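Local coordinates for protein adenylosuccinate lyase (Francisella tularensis subsp. tularensis SCHU S4, PDB 4EEI) that probably cleaves adenylosuccinate to AMP and fumarate, and SAICAR to AICAR and fumarate, in purine biosynthesis, at residues 25-30 / 90-95. Numbering follows the deposited sequence.
Sequences EVELAI and FGVTSS. With AMP (adenosine monophosphate), chain O.
Ile-30, on helix 16-33, faces Val-92 in the loop that runs into helix 94-131, with their CA atoms 8.5 Å apart, and no hydrogen bond joins the two backbones. Both residues point their side chains at each other, and the branches that meet are methyls: CG2 of Ile-30 lies 4.1 Å from CG1 of Val-92 as the two side chains run antiparallel alongside each other, meeting flank to flank. In Val-92, chi1 of -72° sets CG1 anti to the carbonyl carbon, on the side where Ile-30 lies. The other methyl, CG2, faces the carboxylate of Glu-27, whose OE1 stands 4.3 Å away, a loose van der Waals contact and no more. Glu-27 bends twice, at chi1 -69° and chi2 -83°, which brings its carboxylate back toward the loop. There OE2 is hydrogen-bonded to ND1 of His-89, just before the loop segment, giving this buried polar end a partner beside the apolar pair. Phe-180 also packs on Ile-30. At the far end of the loop Thr-93 takes the N-cap position of helix 94-131, its backbone N hydrogen-bonded to OD2 of Asp-96. Adenine rests against the first turn: CB of Ser-94 is 3.6 Å from C2 of AMP, and OG of Ser-95 is 3.7 Å from that same carbon while hydrogen-bonded to Arg-301. Ser-94 OG is hydrogen-bonded to a bound succinate. The contact thus joins helix 16-33 to the loop just before the helix start whose Ser-94 and Ser-95 line the nucleotide and dicarboxylate pocket of this fumarase/aspartase-superfamily lyase, and Val-26 on Ala-101 and Glu-27 on Ile-97 continue the packing along helix 94-131.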
loop_
_atom_site.group_PDB
_atom_site.type_symbol
_atom_site.label_atom_id
_atom_site.label_comp_id
_atom_site.label_asym_id
_atom_site.label_seq_id
_atom_site.Cartn_x
_atom_site.Cartn_y
_atom_site.Cartn_z
ATOM N N GLU B 25 -19.328 -29.659 -6.900
ATOM C CA GLU B 25 -19.856 -29.379 -8.233
ATOM C C GLU B 25 -18.747 -29.459 -9.284
ATOM O O GLU B 25 -18.942 -30.004 -10.375
ATOM C CB GLU B 25 -20.527 -27.999 -8.273
ATOM C CG GLU B 25 -21.124 -27.664 -9.639
ATOM C CD GLU B 25 -21.728 -26.262 -9.717
ATOM O OE1 GLU B 25 -21.899 -25.613 -8.661
ATOM O OE2 GLU B 25 -22.026 -25.812 -10.847
ATOM N N VAL B 26 -17.580 -28.915 -8.949
ATOM C CA VAL B 26 -16.413 -28.985 -9.829
ATOM C C VAL B 26 -15.902 -30.415 -10.023
ATOM O O VAL B 26 -15.591 -30.821 -11.154
ATOM C CB VAL B 26 -15.298 -28.058 -9.311
ATOM C CG1 VAL B 26 -14.061 -28.171 -10.172
ATOM C CG2 VAL B 26 -15.802 -26.627 -9.292
ATOM N N GLU B 27 -15.811 -31.181 -8.936
ATOM C CA GLU B 27 -15.407 -32.587 -9.032
ATOM C C GLU B 27 -16.354 -33.370 -9.941
ATOM O O GLU B 27 -15.928 -34.244 -10.698
ATOM C CB GLU B 27 -15.403 -33.260 -7.650
ATOM C CG GLU B 27 -14.316 -32.791 -6.681
ATOM C CD GLU B 27 -12.971 -33.486 -6.893
ATOM O OE1 GLU B 27 -12.777 -34.147 -7.941
ATOM O OE2 GLU B 27 -12.099 -33.369 -5.999
ATOM N N LEU B 28 -17.642 -33.059 -9.866
ATOM C CA LEU B 28 -18.630 -33.825 -10.618
ATOM C C LEU B 28 -18.664 -33.383 -12.071
ATOM O O LEU B 28 -19.060 -34.145 -12.947
ATOM C CB LEU B 28 -20.013 -33.695 -9.979
ATOM C CG LEU B 28 -20.111 -34.331 -8.599
ATOM C CD1 LEU B 28 -21.502 -34.137 -8.013
ATOM C CD2 LEU B 28 -19.758 -35.810 -8.698
ATOM N N ALA B 29 -18.252 -32.145 -12.325
ATOM C CA ALA B 29 -18.157 -31.659 -13.702
ATOM C C ALA B 29 -17.087 -32.423 -14.486
ATOM O O ALA B 29 -17.338 -32.894 -15.603
ATOM C CB ALA B 29 -17.884 -30.162 -13.731
ATOM N N ILE B 30 -15.891 -32.549 -13.912
ATOM C CA ILE B 30 -14.836 -33.301 -14.587
ATOM C C ILE B 30 -15.172 -34.799 -14.604
ATOM O O ILE B 30 -14.890 -35.498 -15.580
ATOM C CB ILE B 30 -13.434 -33.023 -13.977
ATOM C CG1 ILE B 30 -12.344 -33.695 -14.815
ATOM C CG2 ILE B 30 -13.354 -33.481 -12.524
ATOM C CD1 ILE B 30 -12.326 -33.221 -16.255
ATOM N N PHE B 90 -10.122 -37.979 -10.236
ATOM C CA PHE B 90 -9.209 -38.731 -11.072
ATOM C C PHE B 90 -8.520 -37.776 -12.039
ATOM O O PHE B 90 -9.186 -36.976 -12.699
ATOM C CB PHE B 90 -9.997 -39.802 -11.829
ATOM C CG PHE B 90 -9.155 -40.710 -12.665
ATOM C CD1 PHE B 90 -8.946 -40.437 -14.008
ATOM C CD2 PHE B 90 -8.600 -41.858 -12.123
ATOM C CE1 PHE B 90 -8.188 -41.282 -14.791
ATOM C CE2 PHE B 90 -7.832 -42.711 -12.902
ATOM C CZ PHE B 90 -7.624 -42.421 -14.242
ATOM N N GLY B 91 -7.193 -37.831 -12.097
ATOM C CA GLY B 91 -6.438 -37.049 -13.066
ATOM C C GLY B 91 -6.203 -35.592 -12.689
ATOM O O GLY B 91 -5.206 -34.992 -13.107
ATOM N N VAL B 92 -7.111 -35.019 -11.909
ATOM C CA VAL B 92 -6.977 -33.624 -11.487
ATOM C C VAL B 92 -5.922 -33.459 -10.404
ATOM O O VAL B 92 -5.579 -34.419 -9.712
ATOM C CB VAL B 92 -8.301 -33.066 -10.936
ATOM C CG1 VAL B 92 -9.296 -32.839 -12.055
ATOM C CG2 VAL B 92 -8.886 -34.005 -9.879
ATOM N N THR B 93 -5.406 -32.240 -10.267
ATOM C CA THR B 93 -4.616 -31.870 -9.101
ATOM C C THR B 93 -5.572 -31.167 -8.125
ATOM O O THR B 93 -6.631 -30.685 -8.551
ATOM C CB THR B 93 -3.429 -30.956 -9.511
ATOM O OG1 THR B 93 -2.511 -30.825 -8.421
ATOM C CG2 THR B 93 -3.928 -29.583 -9.927
ATOM N N SER B 94 -5.250 -31.131 -6.829
ATOM C CA SER B 94 -6.143 -30.476 -5.862
ATOM C C SER B 94 -6.566 -29.075 -6.307
ATOM O O SER B 94 -7.731 -28.708 -6.184
ATOM C CB SER B 94 -5.519 -30.409 -4.460
ATOM O OG SER B 94 -5.245 -31.699 -3.954
ATOM N N SER B 95 -5.636 -28.296 -6.845
ATOM C CA SER B 95 -5.976 -26.918 -7.183
ATOM C C SER B 95 -6.811 -26.760 -8.459
ATOM O O SER B 95 -7.359 -25.688 -8.697
ATOM C CB SER B 95 -4.729 -26.028 -7.209
ATOM O OG SER B 95 -4.337 -25.697 -5.893
HETATM P P AMP O . -3.350 -23.049 4.240
HETATM O O1P AMP O . -3.799 -22.913 5.672
HETATM O O2P AMP O . -1.932 -22.608 3.988
HETATM O O3P AMP O . -4.347 -22.547 3.227
HETATM O "O5'" AMP O . -3.316 -24.639 3.991
HETATM C "C5'" AMP O . -3.157 -25.166 2.675
HETATM C "C4'" AMP O . -3.636 -26.612 2.645
HETATM O "O4'" AMP O . -3.481 -27.155 1.331
HETATM C "C3'" AMP O . -2.822 -27.483 3.587
HETATM O "O3'" AMP O . -3.713 -28.287 4.360
HETATM C "C2'" AMP O . -1.992 -28.371 2.688
HETATM O "O2'" AMP O . -1.863 -29.683 3.237
HETATM C "C1'" AMP O . -2.781 -28.399 1.392
HETATM N N9 AMP O . -1.881 -28.563 0.225
HETATM C C8 AMP O . -0.592 -28.940 0.269
HETATM N N7 AMP O . -0.059 -28.998 -0.975
HETATM C C5 AMP O . -1.025 -28.655 -1.844
HETATM C C6 AMP O . -1.137 -28.510 -3.313
HETATM N N6 AMP O . -0.079 -28.753 -4.120
HETATM N N1 AMP O . -2.331 -28.128 -3.815
HETATM C C2 AMP O . -3.390 -27.884 -3.021
HETATM N N3 AMP O . -3.360 -27.995 -1.683
HETATM C C4 AMP O . -2.226 -28.370 -1.046
#